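Local coordinates for protein hexokinase (Schistosoma mansoni, PDB 1BDG) that binds glucose and, as in other hexokinases, uses ATP to phosphorylate hexoses to hexose 6-phosphates at the start of glycolysis, at residues I29-R32 and M33-M37; G40-K43 and S44-E47; E258-C261 and W262-Q265. All blocks are in the same frame, centred on the assembly; numbering follows the deposited sequence.

Contact 1. Residues I29-R32 and M33-M37; sequences ICDR and MGESM. Unlike the reference sequence in segment 33-37: Met33 (reference Thr).
Ser36 reaches back one helical turn to Arg32, so that two donors meet on one carbonyl. Its backbone N gives the regular bond to Arg32 O, 3.0 Å away, and its hydroxyl OG donates a second, longer one to the same Arg32 O at 3.3 Å. The OG stands above the carbonyl plane, not on a lone pair, and it gets there because OG lies anti to its own carbonyl carbon (chi1 -54°), which swings it toward the preceding turn. The remaining rungs are plain i to i+4 helix bonds: Met33 N to Ile29 O at 2.7 Å, Gly34 N to Cys30 O at 2.9 Å and Glu35 N to Asp31 O at 3.1 Å.

The side chains sort by helix face. On the outer face Asp31 and Glu35 bring like charges together, with Asp31 OD2 and Glu35 OE2 3.4 Å apart and the two carboxylate planes at 90°. On the inner face Met33 CE comes within 4.5 Å of Ile29 CG2, a loose apolar contact; the chain of Met33 runs straight through its first two torsions and bends only at chi3.

Further out, Ile29 packs on Leu259, Arg32 on Trp262 and Ser36 on Phe253, while Cys30 meets Cys384 and Arg387 of helix 357-389. Helix 23-41 is thus held between a loop and that long helix, and the side chain of Met33 lies about 8 Å from that of the substrate-binding Thr222.

Chemically, the hydroxyl of Ser36, a buried residue, finds an acceptor within its own helix, though the bond is long. The exposed carboxylates of Asp31 and Glu35, one turn apart, would probably repel each other if both are ionised, which may raise the proton affinity of one; at this resolution their exact separation carries little weight.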
ATOM      1  N   ILE A  29      -9.141   4.393 -16.974  1.00 19.36           N
ATOM      2  CA  ILE A  29      -9.056   3.711 -15.672  1.00 19.16           C
ATOM      3  C   ILE A  29      -9.525   4.742 -14.638  1.00 19.17           C
ATOM      4  O   ILE A  29     -10.502   4.522 -13.921  1.00 18.89           O
ATOM      5  CB  ILE A  29      -7.615   3.235 -15.338  1.00 17.16           C
ATOM      6  CG1 ILE A  29      -7.260   1.997 -16.156  1.00 17.23           C
ATOM      7  CG2 ILE A  29      -7.459   2.957 -13.856  1.00 17.67           C
ATOM      8  CD1 ILE A  29      -6.588   2.299 -17.472  1.00 16.84           C
ATOM      9  N   CYS A  30      -8.891   5.910 -14.665  1.00 19.15           N
ATOM     10  CA  CYS A  30      -9.240   7.014 -13.782  1.00 19.05           C
ATOM     11  C   CYS A  30     -10.729   7.329 -13.838  1.00 17.66           C
ATOM     12  O   CYS A  30     -11.378   7.430 -12.801  1.00 19.51           O
ATOM     13  CB  CYS A  30      -8.433   8.248 -14.167  1.00 20.68           C
ATOM     14  SG  CYS A  30      -9.050   9.778 -13.516  1.00 19.28           S
ATOM     15  N   ASP A  31     -11.273   7.417 -15.047  1.00 18.19           N
ATOM     16  CA  ASP A  31     -12.690   7.712 -15.272  1.00 18.98           C
ATOM     17  C   ASP A  31     -13.604   6.686 -14.629  1.00 18.89           C
ATOM     18  O   ASP A  31     -14.589   7.044 -13.997  1.00 19.05           O
ATOM     19  CB  ASP A  31     -12.978   7.742 -16.764  1.00 21.85           C
ATOM     20  CG  ASP A  31     -13.826   8.906 -17.159  1.00 22.17           C
ATOM     21  OD1 ASP A  31     -13.408  10.043 -16.862  1.00 24.87           O
ATOM     22  OD2 ASP A  31     -14.894   8.689 -17.770  1.00 21.68           O
ATOM     23  N   ARG A  32     -13.302   5.410 -14.850  1.00 19.37           N
ATOM     24  CA  ARG A  32     -14.055   4.295 -14.272  1.00 18.90           C
ATOM     25  C   ARG A  32     -13.870   4.299 -12.745  1.00 18.90           C
ATOM     26  O   ARG A  32     -14.825   4.114 -11.992  1.00 18.67           O
ATOM     27  CB  ARG A  32     -13.552   2.954 -14.854  1.00 17.80           C
ATOM     28  CG  ARG A  32     -14.098   2.619 -16.226  1.00 16.37           C
ATOM     29  CD  ARG A  32     -13.326   1.513 -16.914  1.00 13.46           C
ATOM     30  NE  ARG A  32     -13.853   1.255 -18.253  1.00 13.19           N
ATOM     31  CZ  ARG A  32     -14.634   0.219 -18.579  1.00 15.91           C
ATOM     32  NH1 ARG A  32     -14.972  -0.689 -17.664  1.00 13.75           N
ATOM     33  NH2 ARG A  32     -15.164   0.138 -19.803  1.00 16.02           N
ATOM     34  N   MET A  33     -12.638   4.540 -12.299  1.00 17.99           N
ATOM     35  CA  MET A  33     -12.326   4.579 -10.880  1.00 18.36           C
ATOM     36  C   MET A  33     -13.225   5.612 -10.191  1.00 17.57           C
ATOM     37  O   MET A  33     -13.980   5.266  -9.280  1.00 18.99           O
ATOM     38  CB  MET A  33     -10.845   4.910 -10.671  1.00 17.46           C
ATOM     39  CG  MET A  33     -10.410   4.950  -9.211  1.00 18.59           C
ATOM     40  SD  MET A  33      -8.621   5.242  -8.984  1.00 21.97           S
ATOM     41  CE  MET A  33      -8.016   3.620  -9.465  1.00 18.85           C
ATOM     42  N   GLY A  34     -13.165   6.859 -10.654  1.00 14.95           N
ATOM     43  CA  GLY A  34     -13.994   7.907 -10.089  1.00 13.72           C
ATOM     44  C   GLY A  34     -15.447   7.495 -10.090  1.00 16.07           C
ATOM     45  O   GLY A  34     -16.175   7.767  -9.144  1.00 17.68           O
ATOM     46  N   GLU A  35     -15.877   6.811 -11.142  1.00 18.01           N
ATOM     47  CA  GLU A  35     -17.255   6.344 -11.219  1.00 19.34           C
ATOM     48  C   GLU A  35     -17.548   5.431 -10.012  1.00 19.06           C
ATOM     49  O   GLU A  35     -18.625   5.530  -9.417  1.00 19.94           O
ATOM     50  CB  GLU A  35     -17.518   5.610 -12.559  1.00 22.57           C
ATOM     51  CG  GLU A  35     -17.467   6.492 -13.840  1.00 27.40           C
ATOM     52  CD  GLU A  35     -17.241   5.693 -15.161  1.00 30.97           C
ATOM     53  OE1 GLU A  35     -17.778   4.569 -15.321  1.00 33.38           O
ATOM     54  OE2 GLU A  35     -16.510   6.185 -16.053  1.00 30.44           O
ATOM     55  N   SER A  36     -16.586   4.579  -9.624  1.00 17.21           N
ATOM     56  CA  SER A  36     -16.761   3.647  -8.486  1.00 16.10           C
ATOM     57  C   SER A  36     -16.755   4.289  -7.118  1.00 16.30           C
ATOM     58  O   SER A  36     -17.531   3.895  -6.258  1.00 18.64           O
ATOM     59  CB  SER A  36     -15.704   2.552  -8.487  1.00 15.23           C
ATOM     60  OG  SER A  36     -15.675   1.885  -9.730  1.00 20.14           O
ATOM     61  N   MET A  37     -15.858   5.242  -6.892  1.00 15.89           N
ATOM     62  CA  MET A  37     -15.783   5.916  -5.604  1.00 14.67           C
ATOM     63  C   MET A  37     -17.097   6.621  -5.253  1.00 17.02           C
ATOM     64  O   MET A  37     -17.588   6.480  -4.122  1.00 16.42           O
ATOM     65  CB  MET A  37     -14.631   6.910  -5.577  1.00 14.22           C
ATOM     66  CG  MET A  37     -13.262   6.295  -5.639  1.00 13.53           C
ATOM     67  SD  MET A  37     -11.991   7.545  -5.558  1.00 14.89           S
ATOM     68  CE  MET A  37     -10.533   6.572  -5.394  1.00 11.82           C
TER

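Contact 2. Residues G40-K43 and S44-E47; sequences GLQK and STNE
Gly40 and Asn46 come to 4.0 Å between their CA atoms because the chain leaves helix 23-41 through Gln42, whose extended backbone (psi 136°) breaks the spiral before the short, weakly bonded helix 43-46 folds back. Thr45 N closes the turn that starts at Gln42, bonding to Gln42 O at 3.3 Å from above the carbonyl plane.

Asn46 supplies the straightest side-chain link. With CG anti to the backbone N (chi1 166°), its amide faces the end of the preceding helix, and ND2 donates to Gly40 O at 2.9 Å with an N-H...O angle of 170°. The donor lies in the carbonyl plane on a lone pair of Gly40 O, and that oxygen in turn is close to the amide plane of Asn46, so the bond lies nearly in the plane of both groups.

Gln42 and Thr45 run side by side, pointing the same way. Gln42 NE2 gives Thr45 OG1 a weak bond of 3.1 Å, but the stronger partner of this hydroxyl is Leu39 O, farther back in helix 23-41. Around the turn, Lys43 N bonds to Glu234 OE1 and Asn46 O to Lys52 NZ.

Two polar side chains, Thr45 and Asn46, therefore engage carbonyl oxygens at the C-terminal end of helix 23-41, where the regular i+4 amide donors run out as the chain changes direction.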
ATOM      1  N   GLY A  40     -19.519   4.100  -4.173  1.00 16.86           N
ATOM      2  CA  GLY A  40     -19.223   3.550  -2.856  1.00 15.83           C
ATOM      3  C   GLY A  40     -19.645   4.428  -1.687  1.00 15.55           C
ATOM      4  O   GLY A  40     -19.804   3.946  -0.560  1.00 13.70           O
ATOM      5  N   LEU A  41     -19.776   5.729  -1.941  1.00 15.36           N
ATOM      6  CA  LEU A  41     -20.185   6.688  -0.911  1.00 14.77           C
ATOM      7  C   LEU A  41     -21.705   6.648  -0.776  1.00 14.96           C
ATOM      8  O   LEU A  41     -22.267   7.086   0.228  1.00 15.62           O
ATOM      9  CB  LEU A  41     -19.706   8.108  -1.260  1.00 12.73           C
ATOM     10  CG  LEU A  41     -18.192   8.281  -1.433  1.00 14.78           C
ATOM     11  CD1 LEU A  41     -17.883   9.496  -2.243  1.00 15.77           C
ATOM     12  CD2 LEU A  41     -17.479   8.356  -0.108  1.00 15.72           C
ATOM     13  N   GLN A  42     -22.359   6.078  -1.779  1.00 16.17           N
ATOM     14  CA  GLN A  42     -23.804   5.964  -1.795  1.00 17.38           C
ATOM     15  C   GLN A  42     -24.253   4.660  -1.137  1.00 19.50           C
ATOM     16  O   GLN A  42     -23.713   3.585  -1.411  1.00 19.92           O
ATOM     17  CB  GLN A  42     -24.330   6.003  -3.229  1.00 14.89           C
ATOM     18  CG  GLN A  42     -24.157   7.305  -3.990  1.00 14.20           C
ATOM     19  CD  GLN A  42     -25.176   7.423  -5.126  1.00 17.94           C
ATOM     20  OE1 GLN A  42     -26.049   8.285  -5.092  1.00 19.72           O
ATOM     21  NE2 GLN A  42     -25.103   6.524  -6.106  1.00 15.09           N
ATOM     22  N   LYS A  43     -25.288   4.754  -0.312  1.00 20.26           N
ATOM     23  CA  LYS A  43     -25.820   3.593   0.384  1.00 21.91           C
ATOM     24  C   LYS A  43     -26.434   2.579  -0.571  1.00 23.10           C
ATOM     25  O   LYS A  43     -26.125   1.377  -0.502  1.00 24.66           O
ATOM     26  CB  LYS A  43     -26.852   4.029   1.418  1.00 21.51           C
ATOM     27  CG  LYS A  43     -26.269   5.012   2.413  1.00 26.88           C
ATOM     28  CD  LYS A  43     -27.306   5.545   3.388  1.00 29.66           C
ATOM     29  CE  LYS A  43     -27.725   4.475   4.387  1.00 31.18           C
ATOM     30  NZ  LYS A  43     -27.846   5.033   5.769  1.00 31.19           N
ATOM     31  N   SER A  44     -27.259   3.059  -1.499  1.00 23.11           N
ATOM     32  CA  SER A  44     -27.918   2.156  -2.437  1.00 22.05           C
ATOM     33  C   SER A  44     -26.976   1.505  -3.431  1.00 22.44           C
ATOM     34  O   SER A  44     -27.381   0.591  -4.153  1.00 24.39           O
ATOM     35  CB  SER A  44     -29.039   2.878  -3.168  1.00 20.89           C
ATOM     36  OG  SER A  44     -28.618   4.156  -3.589  1.00 21.82           O
ATOM     37  N   THR A  45     -25.714   1.933  -3.441  1.00 23.30           N
ATOM     38  CA  THR A  45     -24.743   1.390  -4.381  1.00 22.55           C
ATOM     39  C   THR A  45     -23.351   1.094  -3.849  1.00 21.61           C
ATOM     40  O   THR A  45     -22.423   0.954  -4.644  1.00 22.32           O
ATOM     41  CB  THR A  45     -24.589   2.305  -5.613  1.00 22.03           C
ATOM     42  OG1 THR A  45     -24.336   3.645  -5.187  1.00 23.45           O
ATOM     43  CG2 THR A  45     -25.837   2.310  -6.435  1.00 24.51           C
ATOM     44  N   ASN A  46     -23.183   1.000  -2.532  1.00 22.03           N
ATOM     45  CA  ASN A  46     -21.863   0.681  -1.970  1.00 21.83           C
ATOM     46  C   ASN A  46     -21.552  -0.817  -2.120  1.00 22.16           C
ATOM     47  O   ASN A  46     -20.488  -1.213  -2.613  1.00 20.88           O
ATOM     48  CB  ASN A  46     -21.781   1.050  -0.488  1.00 20.84           C
ATOM     49  CG  ASN A  46     -20.563   0.435   0.192  1.00 23.39           C
ATOM     50  OD1 ASN A  46     -20.600  -0.731   0.600  1.00 24.25           O
ATOM     51  ND2 ASN A  46     -19.472   1.204   0.300  1.00 22.98           N
ATOM     52  N   GLU A  47     -22.524  -1.635  -1.723  1.00 22.38           N
ATOM     53  CA  GLU A  47     -22.425  -3.085  -1.765  1.00 22.51           C
ATOM     54  C   GLU A  47     -22.311  -3.654  -3.185  1.00 21.63           C
ATOM     55  O   GLU A  47     -22.208  -4.861  -3.365  1.00 21.90           O
ATOM     56  CB  GLU A  47     -23.632  -3.685  -1.044  1.00 24.79           C
ATOM     57  CG  GLU A  47     -23.583  -5.197  -0.804  1.00 30.26           C
ATOM     58  CD  GLU A  47     -24.899  -5.724  -0.263  1.00 32.91           C
ATOM     59  OE1 GLU A  47     -25.808  -5.975  -1.084  1.00 34.48           O
ATOM     60  OE2 GLU A  47     -25.038  -5.858   0.977  1.00 34.00           O
TER

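Contact 3. Residues E258-C261 and W262-Q265; sequences ELDC and WRTQ
Leu259 and Trp262 are the ends of a type I beta turn, with Asp260 (phi/psi -62°/-15°) and Cys261 at its corners and Trp262 N bonded to Leu259 O at 3.1 Å. The same oxygen takes a weak second bond from Arg263 N. The turn belongs to the loop between strand 243-247 and helix 265-272 of the predicted large subdomain.

The side chain of Trp262 leaves the turn with CG anti to its carbonyl carbon, folding the indole back over the preceding residues. CB stays near Leu259 O, and CG follows beside the carbonyl carbon of Cys261. At CD2 the ring passes under Cys261, whose CB sits 4.1 Å from the centroid of the six-membered ring, 14° off its normal, a CH-pi contact. Cys261 SG, 5.0 Å from the same centroid, adds a distant sulfur-aromatic contact. CE3 has Leu259 CA at the ring edge, in its plane, and Leu259 CD2 at 4.0 Å, off the plane on the side away from Cys261, the two side chains crossing near a right angle. Next, CZ3 lies 3.1 Å from Glu258 O, in the ring plane, and the far end of the ring packs on Arg32 of helix 23-41. NE1 makes a weak hydrogen bond to Asp25 OD1.

Thr264 takes the N-cap position of helix 265-272, its OG1 weakly bonded to Phe266 N. Arg263, bent at chi3, runs alongside Asp260 and lays its CG against Leu259 CB at 4.0 Å; at its tip NH1 stands 3.9 Å from Asp260 OD1, a long salt bridge with the carboxylate oxygen near the guanidinium plane.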
ATOM      1  N   GLU A 258     -13.956  -3.994 -13.781  1.00 17.62           N
ATOM      2  CA  GLU A 258     -13.607  -2.661 -14.295  1.00 16.68           C
ATOM      3  C   GLU A 258     -12.258  -2.548 -15.016  1.00 17.29           C
ATOM      4  O   GLU A 258     -12.077  -1.690 -15.875  1.00 18.89           O
ATOM      5  CB  GLU A 258     -13.683  -1.599 -13.187  1.00 16.39           C
ATOM      6  CG  GLU A 258     -14.997  -1.517 -12.419  1.00 13.42           C
ATOM      7  CD  GLU A 258     -14.963  -2.297 -11.125  1.00 14.22           C
ATOM      8  OE1 GLU A 258     -14.323  -3.352 -11.093  1.00 18.23           O
ATOM      9  OE2 GLU A 258     -15.568  -1.872 -10.124  1.00 16.69           O
ATOM     10  N   LEU A 259     -11.307  -3.403 -14.688  1.00 16.26           N
ATOM     11  CA  LEU A 259     -10.010  -3.330 -15.351  1.00 17.11           C
ATOM     12  C   LEU A 259      -9.782  -4.510 -16.296  1.00 18.35           C
ATOM     13  O   LEU A 259      -8.643  -4.774 -16.709  1.00 18.07           O
ATOM     14  CB  LEU A 259      -8.889  -3.263 -14.316  1.00 13.73           C
ATOM     15  CG  LEU A 259      -8.926  -2.058 -13.386  1.00 13.84           C
ATOM     16  CD1 LEU A 259      -7.883  -2.209 -12.292  1.00  9.47           C
ATOM     17  CD2 LEU A 259      -8.718  -0.783 -14.191  1.00 12.21           C
ATOM     18  N   ASP A 260     -10.878  -5.151 -16.700  1.00 20.43           N
ATOM     19  CA  ASP A 260     -10.841  -6.329 -17.573  1.00 22.39           C
ATOM     20  C   ASP A 260     -10.259  -6.178 -18.960  1.00 20.49           C
ATOM     21  O   ASP A 260      -9.999  -7.173 -19.622  1.00 23.34           O
ATOM     22  CB  ASP A 260     -12.229  -6.963 -17.681  1.00 24.04           C
ATOM     23  CG  ASP A 260     -12.511  -7.942 -16.557  1.00 26.43           C
ATOM     24  OD1 ASP A 260     -11.555  -8.305 -15.819  1.00 28.34           O
ATOM     25  OD2 ASP A 260     -13.684  -8.355 -16.424  1.00 25.77           O
ATOM     26  N   CYS A 261     -10.089  -4.954 -19.427  1.00 19.21           N
ATOM     27  CA  CYS A 261      -9.531  -4.750 -20.751  1.00 18.02           C
ATOM     28  C   CYS A 261      -8.030  -4.539 -20.672  1.00 18.46           C
ATOM     29  O   CYS A 261      -7.297  -4.780 -21.635  1.00 17.15           O
ATOM     30  CB  CYS A 261     -10.155  -3.518 -21.380  1.00 16.04           C
ATOM     31  SG  CYS A 261     -11.882  -3.688 -21.622  1.00 15.55           S
ATOM     32  N   TRP A 262      -7.587  -4.097 -19.505  1.00 17.69           N
ATOM     33  CA  TRP A 262      -6.198  -3.778 -19.272  1.00 17.63           C
ATOM     34  C   TRP A 262      -5.401  -4.843 -18.533  1.00 16.88           C
ATOM     35  O   TRP A 262      -4.178  -4.775 -18.471  1.00 18.00           O
ATOM     36  CB  TRP A 262      -6.143  -2.428 -18.572  1.00 14.04           C
ATOM     37  CG  TRP A 262      -6.892  -1.383 -19.369  1.00 12.26           C
ATOM     38  CD1 TRP A 262      -6.463  -0.766 -20.493  1.00 13.00           C
ATOM     39  CD2 TRP A 262      -8.198  -0.862 -19.100  1.00 11.63           C
ATOM     40  NE1 TRP A 262      -7.405   0.113 -20.944  1.00 11.69           N
ATOM     41  CE2 TRP A 262      -8.486   0.074 -20.111  1.00 10.60           C
ATOM     42  CE3 TRP A 262      -9.159  -1.095 -18.108  1.00 12.35           C
ATOM     43  CZ2 TRP A 262      -9.687   0.771 -20.163  1.00  9.67           C
ATOM     44  CZ3 TRP A 262     -10.357  -0.401 -18.162  1.00 10.54           C
ATOM     45  CH2 TRP A 262     -10.606   0.522 -19.188  1.00  9.95           C
ATOM     46  N   ARG A 263      -6.087  -5.821 -17.965  1.00 17.68           N
ATOM     47  CA  ARG A 263      -5.406  -6.901 -17.271  1.00 18.52           C
ATOM     48  C   ARG A 263      -4.937  -7.937 -18.294  1.00 19.33           C
ATOM     49  O   ARG A 263      -5.688  -8.309 -19.197  1.00 18.77           O
ATOM     50  CB  ARG A 263      -6.321  -7.522 -16.222  1.00 15.52           C
ATOM     51  CG  ARG A 263      -6.674  -6.534 -15.134  1.00 17.49           C
ATOM     52  CD  ARG A 263      -7.596  -7.114 -14.077  1.00 19.15           C
ATOM     53  NE  ARG A 263      -6.969  -8.219 -13.369  1.00 19.00           N
ATOM     54  CZ  ARG A 263      -7.276  -9.503 -13.545  1.00 17.35           C
ATOM     55  NH1 ARG A 263      -8.224  -9.877 -14.415  1.00 12.78           N
ATOM     56  NH2 ARG A 263      -6.604 -10.417 -12.856  1.00 17.81           N
ATOM     57  N   THR A 264      -3.666  -8.332 -18.184  1.00 20.30           N
ATOM     58  CA  THR A 264      -3.043  -9.311 -19.076  1.00 18.98           C
ATOM     59  C   THR A 264      -3.048 -10.704 -18.449  1.00 18.71           C
ATOM     60  O   THR A 264      -3.482 -10.874 -17.303  1.00 18.60           O
ATOM     61  CB  THR A 264      -1.590  -8.916 -19.389  1.00 19.76           C
ATOM     62  OG1 THR A 264      -0.796  -9.040 -18.205  1.00 22.91           O
ATOM     63  CG2 THR A 264      -1.517  -7.481 -19.884  1.00 19.16           C
ATOM     64  N   GLN A 265      -2.542 -11.691 -19.185  1.00 19.52           N
ATOM     65  CA  GLN A 265      -2.505 -13.076 -18.694  1.00 21.11           C
ATOM     66  C   GLN A 265      -1.528 -13.288 -17.541  1.00 20.31           C
ATOM     67  O   GLN A 265      -1.691 -14.200 -16.730  1.00 20.64           O
ATOM     68  CB  GLN A 265      -2.216 -14.075 -19.830  1.00 21.92           C
ATOM     69  CG  GLN A 265      -0.971 -13.772 -20.661  1.00 26.34           C
ATOM     70  CD  GLN A 265      -0.439 -14.989 -21.425  1.00 26.21           C
ATOM     71  OE1 GLN A 265       0.235 -15.860 -20.856  1.00 24.33           O
ATOM     72  NE2 GLN A 265      -0.710 -15.029 -22.720  1.00 27.38           N
TER

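From the N terminus the chain enters helix 23-41, where contact 1 spans one turn in mid-helix. Contact 2 follows in series at the end of that helix, its centre 14 Å farther on, where the chain folds back into the short, weakly bonded helix 43-46. Contact 3 comes about two hundred residues later, as a turn ahead of helix 265-272. Each closes only a few residues, so none nests in or crosses another. Contacts 1 and 3 nevertheless touch in space: Arg32 NE lies 3.5 Å from Trp262 CH2, and Ile29 CG1 3.7 Å from Leu259 CD2, packing the loop before helix 265-272 against helix 23-41. Contacts 2 and 3 stay about 9 Å apart at their nearest atoms.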